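Trehalose monomycolate transport factor A (Mycolicibacterium smegmatis MC2 155, PDB 6T84) is required for MmpL3-dependent transport of trehalose monomycolate to the mycobacterial cell wall, the part described here belonging to the N-terminal domain that interacts with MmpL3. Local coordinates at residues K15-A18 / K19-F23; S29-L32 / L33-W36; A152-V155 / T156-R159. One frame throughout, in Å; residues are numbered along the deposited sequence.

Contact 1. Residues K15-A18 / K19-F23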
ATOM      1  N   LYS A  15      18.526  -3.752   5.272  1.00 16.38           N
ATOM      2  CA  LYS A  15      19.283  -2.853   6.156  1.00 19.00           C
ATOM      3  C   LYS A  15      20.107  -1.829   5.365  1.00 17.45           C
ATOM      4  O   LYS A  15      20.163  -0.647   5.745  1.00 16.75           O
ATOM      5  CB  LYS A  15      20.182  -3.703   7.094  1.00 25.70           C
ATOM      6  CG  LYS A  15      20.518  -3.019   8.410  1.00 36.77           C
ATOM      7  CD  LYS A  15      21.376  -3.928   9.298  1.00 51.65           C
ATOM      8  CE  LYS A  15      20.686  -5.241   9.656  1.00 77.06           C
ATOM      9  NZ  LYS A  15      21.387  -5.972  10.768  1.00 65.94           N
ATOM     10  N   SER A  16      20.765  -2.257   4.275  0.78 16.99           N
ATOM     11  CA  SER A  16      21.511  -1.317   3.442  0.78 17.48           C
ATOM     12  C   SER A  16      20.591  -0.255   2.853  0.78 15.49           C
ATOM     13  O   SER A  16      20.945   0.933   2.797  0.78 15.79           O
ATOM     14  CB  SER A  16      22.242  -2.069   2.312  0.78 19.10           C
ATOM     15  OG  SER A  16      22.925  -1.180   1.402  0.78 21.37           O
ATOM     16  N   TRP A  17      19.425  -0.667   2.355  1.00 14.72           N
ATOM     17  CA  TRP A  17      18.485   0.272   1.762  1.00 13.43           C
ATOM     18  C   TRP A  17      17.957   1.242   2.810  1.00 12.89           C
ATOM     19  O   TRP A  17      17.852   2.442   2.534  1.00 13.10           O
ATOM     20  CB  TRP A  17      17.373  -0.550   1.137  1.00 13.69           C
ATOM     21  CG  TRP A  17      16.272   0.221   0.547  1.00 13.61           C
ATOM     22  CD1 TRP A  17      16.269   0.862  -0.674  1.00 14.35           C
ATOM     23  CD2 TRP A  17      14.977   0.440   1.109  1.00 13.74           C
ATOM     24  NE1 TRP A  17      15.056   1.443  -0.895  1.00 14.71           N
ATOM     25  CE2 TRP A  17      14.237   1.189   0.167  1.00 14.80           C
ATOM     26  CE3 TRP A  17      14.356   0.058   2.319  1.00 14.52           C
ATOM     27  CZ2 TRP A  17      12.920   1.580   0.380  1.00 16.24           C
ATOM     28  CZ3 TRP A  17      13.055   0.435   2.536  1.00 15.62           C
ATOM     29  CH2 TRP A  17      12.343   1.199   1.566  1.00 16.25           C
ATOM     30  N   ALA A  18      17.654   0.751   4.010  1.00 12.99           N
ATOM     31  CA  ALA A  18      17.244   1.637   5.094  1.00 12.78           C
ATOM     32  C   ALA A  18      18.321   2.680   5.360  1.00 13.34           C
ATOM     33  O   ALA A  18      18.042   3.881   5.503  1.00 14.39           O
ATOM     34  CB  ALA A  18      17.000   0.823   6.366  1.00 12.55           C
ATOM     35  N   LYS A  19      19.582   2.251   5.411  1.00 13.90           N
ATOM     36  CA  LYS A  19      20.676   3.204   5.644  1.00 15.73           C
ATOM     37  C   LYS A  19      20.744   4.254   4.526  1.00 15.15           C
ATOM     38  O   LYS A  19      20.916   5.438   4.798  1.00 15.43           O
ATOM     39  CB  LYS A  19      22.014   2.453   5.762  1.00 20.58           C
ATOM     40  CG  LYS A  19      23.220   3.358   5.924  1.00 26.77           C
ATOM     41  CD  LYS A  19      24.492   2.491   5.843  1.00 34.59           C
ATOM     42  CE  LYS A  19      25.740   3.316   6.187  1.00 42.94           C
ATOM     43  NZ  LYS A  19      26.983   2.486   6.140  1.00 70.21           N
ATOM     44  N   SER A  20      20.596   3.854   3.261  1.00 14.79           N
ATOM     45  CA  SER A  20      20.620   4.849   2.185  1.00 14.45           C
ATOM     46  C   SER A  20      19.577   5.930   2.415  1.00 14.26           C
ATOM     47  O   SER A  20      19.829   7.099   2.154  1.00 15.12           O
ATOM     48  CB  SER A  20      20.324   4.174   0.849  1.00 15.37           C
ATOM     49  OG  SER A  20      21.392   3.334   0.395  1.00 16.68           O
ATOM     50  N   HIS A  21      18.398   5.544   2.875  1.00 14.04           N
ATOM     51  CA  HIS A  21      17.264   6.454   3.060  1.00 13.85           C
ATOM     52  C   HIS A  21      17.301   7.178   4.407  1.00 14.04           C
ATOM     53  O   HIS A  21      16.403   7.986   4.662  1.00 15.93           O
ATOM     54  CB  HIS A  21      15.986   5.656   2.916  1.00 14.11           C
ATOM     55  CG  HIS A  21      15.634   5.408   1.486  1.00 14.24           C
ATOM     56  ND1 HIS A  21      14.930   6.331   0.731  1.00 15.98           N
ATOM     57  CD2 HIS A  21      15.918   4.379   0.656  1.00 14.38           C
ATOM     58  CE1 HIS A  21      14.813   5.885  -0.511  1.00 16.28           C
ATOM     59  NE2 HIS A  21      15.371   4.688  -0.580  1.00 15.15           N
ATOM     60  N   GLY A  22      18.264   6.873   5.287  1.00 14.17           N
ATOM     61  CA  GLY A  22      18.247   7.456   6.635  1.00 14.85           C
ATOM     62  C   GLY A  22      17.088   6.947   7.465  1.00 15.23           C
ATOM     63  O   GLY A  22      16.654   7.637   8.423  1.00 16.55           O
ATOM     64  N   PHE A  23      16.629   5.729   7.198  1.00 13.91           N
ATOM     65  CA  PHE A  23      15.513   5.143   7.931  1.00 13.18           C
ATOM     66  C   PHE A  23      16.048   4.158   8.973  1.00 12.98           C
ATOM     67  O   PHE A  23      17.130   3.607   8.790  1.00 14.97           O
ATOM     68  CB  PHE A  23      14.605   4.372   6.948  1.00 13.72           C
ATOM     69  CG  PHE A  23      13.901   5.217   5.914  1.00 14.33           C
ATOM     70  CD1 PHE A  23      13.794   6.613   6.027  1.00 14.89           C
ATOM     71  CD2 PHE A  23      13.269   4.579   4.843  1.00 14.49           C
ATOM     72  CE1 PHE A  23      13.090   7.338   5.051  1.00 15.24           C
ATOM     73  CE2 PHE A  23      12.513   5.311   3.876  1.00 15.75           C
ATOM     74  CZ  PHE A  23      12.470   6.690   3.973  1.00 15.70           C
TER
HETATM   75  O   HOH W   1      23.610   1.761   2.217  1.00 26.22           O
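Successive i+4 to i bonds, Lys19 N to Lys15 O (3.0 Å), Ser20 N to Ser16 O and His21 N to Trp17 O, carry the last turns of helix 10-21 into a Schellman motif. At its end Gly22 takes a positive phi of 68°, and Phe23 N reaches back to Ala18 O at 2.9 Å. Trp17 and His21, one turn apart, meet obliquely, their planes at 58°. One corner of the imidazole lies over the indole: His21 CD2 stands above one face, toward the rim, 3.4 Å from Trp17 NE1. That same CD2 has Trp17 O at its ring edge, in plane. Trp17 NE1 and His21 NE2 do not bond each other; both bond to OD1 of Asp163, which therefore ties the two rings together. Behind the turn, Ala18 CB packs 4.3 Å from Phe23 CB, while His21 CB sits over the centre of a Phe23 ring face. A water joins Ser16 O to Ser20 OG, which also bonds Arg159. The helix end thus lies between helix 159-175, where Trp162 meets Trp17 edge-to-face, and strands 52-57 and 60-67, with Val53 touching Trp17, Ala18 and Phe23.

Contact 2. Residues S29-L32 / L33-W36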
ATOM      1  N   SER A  29       8.918  -6.514  14.319  1.00 19.74           N
ATOM      2  CA  SER A  29       8.125  -5.681  15.206  1.00 23.18           C
ATOM      3  C   SER A  29       6.835  -6.418  15.501  1.00 26.96           C
ATOM      4  O   SER A  29       6.041  -6.679  14.579  1.00 27.77           O
ATOM      5  CB  SER A  29       7.836  -4.306  14.603  1.00 25.38           C
ATOM      6  OG  SER A  29       6.931  -3.651  15.485  1.00 28.60           O
ATOM      7  N   GLU A  30       6.615  -6.716  16.781  1.00 30.81           N
ATOM      8  CA  GLU A  30       5.548  -7.642  17.121  1.00 36.29           C
ATOM      9  C   GLU A  30       4.160  -7.032  17.068  1.00 45.44           C
ATOM     10  O   GLU A  30       3.194  -7.786  16.957  1.00 40.66           O
ATOM     11  CB  GLU A  30       5.814  -8.320  18.473  1.00 47.46           C
ATOM     12  CG  GLU A  30       7.135  -9.082  18.509  1.00 76.82           C
ATOM     13  CD  GLU A  30       7.356  -9.824  19.817  1.00108.41           C
ATOM     14  OE1 GLU A  30       6.453  -9.803  20.681  1.00112.72           O
ATOM     15  OE2 GLU A  30       8.437 -10.431  19.979  1.00104.63           O
ATOM     16  N   ASP A  31       4.019  -5.712  17.130  1.00 36.21           N
ATOM     17  CA  ASP A  31       2.681  -5.142  17.126  1.00 35.49           C
ATOM     18  C   ASP A  31       2.349  -4.351  15.870  1.00 33.22           C
ATOM     19  O   ASP A  31       1.205  -3.942  15.695  1.00 35.18           O
ATOM     20  CB  ASP A  31       2.434  -4.285  18.366  1.00 41.89           C
ATOM     21  CG  ASP A  31       2.220  -5.128  19.613  1.00103.75           C
ATOM     22  OD1 ASP A  31       1.516  -6.174  19.543  1.00 65.42           O
ATOM     23  OD2 ASP A  31       2.771  -4.753  20.664  1.00 74.94           O
ATOM     24  N   LEU A  32       3.302  -4.171  14.973  1.00 31.83           N
ATOM     25  CA  LEU A  32       3.115  -3.243  13.864  1.00 31.98           C
ATOM     26  C   LEU A  32       1.838  -3.520  13.049  1.00 31.41           C
ATOM     27  O   LEU A  32       1.067  -2.591  12.753  1.00 32.38           O
ATOM     28  CB  LEU A  32       4.358  -3.366  12.964  1.00 33.42           C
ATOM     29  CG  LEU A  32       4.538  -2.197  11.991  1.00 34.93           C
ATOM     30  CD1 LEU A  32       4.700  -0.919  12.712  1.00 33.55           C
ATOM     31  CD2 LEU A  32       5.756  -2.422  11.127  1.00 58.43           C
ATOM     32  N   LEU A  33       1.584  -4.788  12.703  1.00 31.11           N
ATOM     33  CA  LEU A  33       0.545  -5.131  11.718  1.00 31.56           C
ATOM     34  C   LEU A  33      -0.853  -4.830  12.215  1.00 32.50           C
ATOM     35  O   LEU A  33      -1.788  -4.769  11.399  1.00 32.33           O
ATOM     36  CB  LEU A  33       0.600  -6.616  11.354  1.00 31.58           C
ATOM     37  CG  LEU A  33       1.911  -7.062  10.679  1.00 33.19           C
ATOM     38  CD1 LEU A  33       1.844  -8.516  10.303  1.00 35.36           C
ATOM     39  CD2 LEU A  33       2.122  -6.231   9.430  1.00 33.48           C
ATOM     40  N   LYS A  34      -1.026  -4.672  13.518  1.00 33.61           N
ATOM     41  CA  LYS A  34      -2.376  -4.533  14.023  1.00 34.61           C
ATOM     42  C   LYS A  34      -3.029  -3.245  13.583  1.00 30.55           C
ATOM     43  O   LYS A  34      -4.248  -3.120  13.694  1.00 30.99           O
ATOM     44  CB  LYS A  34      -2.362  -4.601  15.558  1.00 42.86           C
ATOM     45  CG  LYS A  34      -2.001  -5.980  16.099  1.00 61.14           C
ATOM     46  CD  LYS A  34      -2.084  -6.019  17.629  1.00 74.15           C
ATOM     47  CE  LYS A  34      -1.847  -7.423  18.184  1.00 86.77           C
ATOM     48  NZ  LYS A  34      -0.462  -7.914  17.939  1.00 99.04           N
ATOM     49  N   ARG A  35      -2.272  -2.290  13.033  0.63 30.59           N
ATOM     50  CA  ARG A  35      -2.920  -1.020  12.756  0.63 32.51           C
ATOM     51  C   ARG A  35      -3.642  -1.012  11.424  0.63 28.11           C
ATOM     52  O   ARG A  35      -4.406  -0.076  11.176  0.63 27.03           O
ATOM     53  CB  ARG A  35      -1.985   0.186  12.876  0.63 39.70           C
ATOM     54  CG  ARG A  35      -0.753   0.132  12.064  0.63 49.37           C
ATOM     55  CD  ARG A  35       0.060   1.397  12.294  0.63 61.24           C
ATOM     56  NE  ARG A  35       0.441   1.542  13.695  0.63 41.98           N
ATOM     57  CZ  ARG A  35       0.132   2.590  14.448  0.63 41.46           C
ATOM     58  NH1 ARG A  35      -0.549   3.608  13.927  0.63 47.20           N
ATOM     59  NH2 ARG A  35       0.515   2.618  15.722  0.63 39.47           N
ATOM     60  N   TRP A  36      -3.444  -2.039  10.598  1.00 25.66           N
ATOM     61  CA  TRP A  36      -4.073  -2.092   9.273  1.00 24.61           C
ATOM     62  C   TRP A  36      -4.939  -3.334   9.133  1.00 25.87           C
ATOM     63  O   TRP A  36      -4.598  -4.404   9.656  1.00 27.79           O
ATOM     64  CB  TRP A  36      -3.006  -2.098   8.167  1.00 23.03           C
ATOM     65  CG  TRP A  36      -2.119  -0.920   8.296  1.00 21.65           C
ATOM     66  CD1 TRP A  36      -2.462   0.390   8.107  1.00 21.69           C
ATOM     67  CD2 TRP A  36      -0.760  -0.925   8.710  1.00 21.29           C
ATOM     68  NE1 TRP A  36      -1.371   1.201   8.359  1.00 21.06           N
ATOM     69  CE2 TRP A  36      -0.306   0.416   8.702  1.00 21.18           C
ATOM     70  CE3 TRP A  36       0.139  -1.945   9.045  1.00 21.87           C
ATOM     71  CZ2 TRP A  36       0.990   0.763   9.064  1.00 21.88           C
ATOM     72  CZ3 TRP A  36       1.439  -1.603   9.382  1.00 22.87           C
ATOM     73  CH2 TRP A  36       1.851  -0.262   9.397  1.00 22.76           C
TER
HETATM   74  O   HOH W   2       3.613  -7.018  13.623  1.00 29.72           O
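The side-chain ends of Asp31 and Lys34 meet along the outer side of a tight turn, forming a salt bridge of 3.1 Å between Asp31 OD1 and Lys34 NZ. The ammonium takes the anti lone pair of OD1, on the side away from the other carboxylate oxygen. The lysine chain runs extended from CB to CE and then bends at its last torsion (chi4 66°), which turns NZ back to the acid. Beneath this pair the backbones are bonded as well: Lys34 N donates to Asp31 O at 3.2 Å. Together with a weak bond from Arg35 N to Leu32 O, this i+3 to i pattern marks a short 3-10 segment in the loop between strands 28-29 and 49-50. A water accepts from Leu33 N and donates to Ser29 O (2.6 Å), joining the end of strand 28-29 to the turn.

On the inner side, Leu32 and Trp36 meet at a slant, with Leu32 CG 4.1 Å from Trp36 CZ3. Leu32 O also lies near the indole, 3.5 Å from the same CZ3, and is 3.3 Å from Arg35 CG. In the conformer described, Arg35 CG, set between backbone N and carbonyl carbon (chi1 55°), stands above the centre of one face of the Trp36 ring. Trp36 is buried, meeting Phe65 with nearly parallel planes and Trp148 edge-to-face, while Leu32 packs on Phe63 and Phe65 of strand 60-67. Arg35 NH1 makes a long, weak ion pair with a bound sulfate, probably from the crystallisation liquor.

Contact 3. Residues A152-V155 / T156-R159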
ATOM      1  N   ALA A 152       1.215  -3.286  -1.623  1.00 12.68           N
ATOM      2  CA  ALA A 152       1.735  -4.618  -1.385  1.00 13.98           C
ATOM      3  C   ALA A 152       2.398  -5.115  -2.656  1.00 14.79           C
ATOM      4  O   ALA A 152       1.837  -4.976  -3.763  1.00 14.65           O
ATOM      5  CB  ALA A 152       0.639  -5.588  -0.938  1.00 15.43           C
ATOM      6  N   MET A 153       3.600  -5.658  -2.529  0.54 15.21           N
ATOM      7  CA  MET A 153       4.341  -6.248  -3.636  0.54 15.53           C
ATOM      8  C   MET A 153       4.880  -7.611  -3.239  0.54 16.34           C
ATOM      9  O   MET A 153       4.914  -7.962  -2.053  0.54 15.79           O
ATOM     10  CB  MET A 153       5.501  -5.317  -4.049  0.54 16.41           C
ATOM     11  CG  MET A 153       6.624  -5.146  -3.033  0.54 16.07           C
ATOM     12  SD  MET A 153       7.892  -3.927  -3.500  0.54 17.74           S
ATOM     13  CE  MET A 153       7.039  -2.451  -3.040  0.54 18.73           C
ATOM     14  N   PRO A 154       5.357  -8.404  -4.194  1.00 16.83           N
ATOM     15  CA  PRO A 154       5.957  -9.703  -3.830  1.00 17.76           C
ATOM     16  C   PRO A 154       7.161  -9.538  -2.888  1.00 18.15           C
ATOM     17  O   PRO A 154       7.916  -8.568  -2.969  1.00 17.61           O
ATOM     18  CB  PRO A 154       6.365 -10.305  -5.180  1.00 19.17           C
ATOM     19  CG  PRO A 154       5.401  -9.645  -6.140  1.00 19.54           C
ATOM     20  CD  PRO A 154       5.259  -8.218  -5.659  1.00 18.96           C
ATOM     21  N   VAL A 155       7.351 -10.534  -2.006  1.00 20.14           N
ATOM     22  CA  VAL A 155       8.478 -10.486  -1.068  1.00 24.28           C
ATOM     23  C   VAL A 155       9.787 -10.659  -1.786  1.00 24.47           C
ATOM     24  O   VAL A 155      10.839 -10.304  -1.254  1.00 27.57           O
ATOM     25  CB  VAL A 155       8.339 -11.526   0.063  1.00 32.69           C
ATOM     26  CG1 VAL A 155       9.516 -11.446   1.020  1.00 54.64           C
ATOM     27  CG2 VAL A 155       7.128 -11.274   0.842  1.00 29.60           C
ATOM     28  N   THR A 156       9.771 -11.236  -2.955  1.00 24.02           N
ATOM     29  CA  THR A 156      10.968 -11.365  -3.773  1.00 26.19           C
ATOM     30  C   THR A 156      11.368 -10.050  -4.435  1.00 25.86           C
ATOM     31  O   THR A 156      12.343 -10.031  -5.191  1.00 27.50           O
ATOM     32  CB  THR A 156      10.718 -12.445  -4.834  1.00 28.92           C
ATOM     33  OG1 THR A 156       9.416 -12.233  -5.409  1.00 29.52           O
ATOM     34  CG2 THR A 156      10.744 -13.828  -4.220  1.00 31.32           C
ATOM     35  N   SER A 157      10.649  -8.960  -4.171  0.72 24.20           N
ATOM     36  CA  SER A 157      11.044  -7.699  -4.761  0.72 22.76           C
ATOM     37  C   SER A 157      12.434  -7.321  -4.253  0.72 22.35           C
ATOM     38  O   SER A 157      12.853  -7.721  -3.174  0.72 22.93           O
ATOM     39  CB  SER A 157      10.035  -6.613  -4.362  0.72 21.93           C
ATOM     40  OG  SER A 157       8.770  -6.870  -4.946  0.72 21.06           O
ATOM     41  N   ASN A 158      13.131  -6.496  -5.025  1.00 23.59           N
ATOM     42  CA  ASN A 158      14.509  -6.115  -4.748  1.00 24.79           C
ATOM     43  C   ASN A 158      14.584  -4.635  -4.459  1.00 20.52           C
ATOM     44  O   ASN A 158      13.554  -3.958  -4.492  1.00 19.45           O
ATOM     45  CB  ASN A 158      15.418  -6.521  -5.908  1.00 27.80           C
ATOM     46  CG  ASN A 158      15.070  -5.830  -7.243  1.00 29.92           C
ATOM     47  OD1 ASN A 158      14.507  -4.739  -7.286  1.00 28.39           O
ATOM     48  ND2 ASN A 158      15.399  -6.491  -8.346  1.00 33.23           N
ATOM     49  N   ARG A 159      15.812  -4.112  -4.192  1.00 20.13           N
ATOM     50  CA  ARG A 159      15.891  -2.721  -3.737  1.00 20.33           C
ATOM     51  C   ARG A 159      15.406  -1.715  -4.752  1.00 18.15           C
ATOM     52  O   ARG A 159      14.807  -0.711  -4.364  1.00 18.42           O
ATOM     53  CB  ARG A 159      17.244  -2.293  -3.129  1.00 30.00           C
ATOM     54  CG  ARG A 159      18.330  -1.984  -4.067  1.00 30.00           C
ATOM     55  CD  ARG A 159      19.551  -1.482  -3.303  1.00 30.00           C
ATOM     56  NE  ARG A 159      19.435  -0.101  -2.818  1.00 30.00           N
ATOM     57  CZ  ARG A 159      20.200   0.434  -1.848  1.00 30.00           C
ATOM     58  NH1 ARG A 159      21.134  -0.294  -1.182  1.00 30.00           N
ATOM     59  NH2 ARG A 159      20.012   1.685  -1.500  1.00 30.00           N
TER
HETATM   60  O   HOH W   3      10.923  -7.475  -0.755  1.00 22.59           O
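Ser157 holds Pro154 O with two hydrogen bonds, one from its hydroxyl and one from its backbone. Ser157 N donates at 3.0 Å to Pro154 O and closes a type I beta turn from Pro154 to Ser157; this donor stands above the carbonyl plane. Ser157 OG gives the shorter bond, 2.7 Å to Pro154 O, from a position tilted only 20° from that plane. The serine torsion (chi1 -67°) sets OG beside its own backbone N, and both groups can thereby converge on one acceptor.

Water extends the polar network: a single molecule donates to Val155 O at 2.9 Å and to Ser157 O at 3.1 Å. Just beyond, Asn158 is the N-cap of helix 159-175, its OD1 accepting from Gln161 N.

The van der Waals contacts come from Met153 and Pro154. In the conformers described, Met153 is bent at its last torsion (chi3 80°), and its SD lies 3.5 Å from Ser157 CB, with CG 3.4 Å from Ser157 OG. On the more exposed side, Pro154 CB is 3.6 Å from Thr156 OG1. Trp162 touches both Met153 and Ser157, setting this packing against the first turn of the helix.

In this conformer the buried serine spends both its hydroxyl and its N-H on Pro154 O, which ties its side chain to the turn that leads from strand 148-153 into helix 159-175.

Overall arrangement
From the N terminus the three contacts follow in series, none nesting within or crossing another. Contact 1 ends helix 10-21 just before strand 24-26, an outermost strand of the nine-stranded antiparallel sheet. Contact 2 comes soon after, as a turn in the connection between the two strands of the small sheet, 28-29 and 49-50; its nearest atoms are about 12 Å from contact 1 and about 10 Å from contact 3. Contact 3, much later, turns central strand 148-153 into helix 159-175. Contacts 1 and 3 touch: Ser20 OG and Arg159 NH2 are 2.9 Å apart, probably hydrogen-bonded, joining the N-terminal helix to the last one.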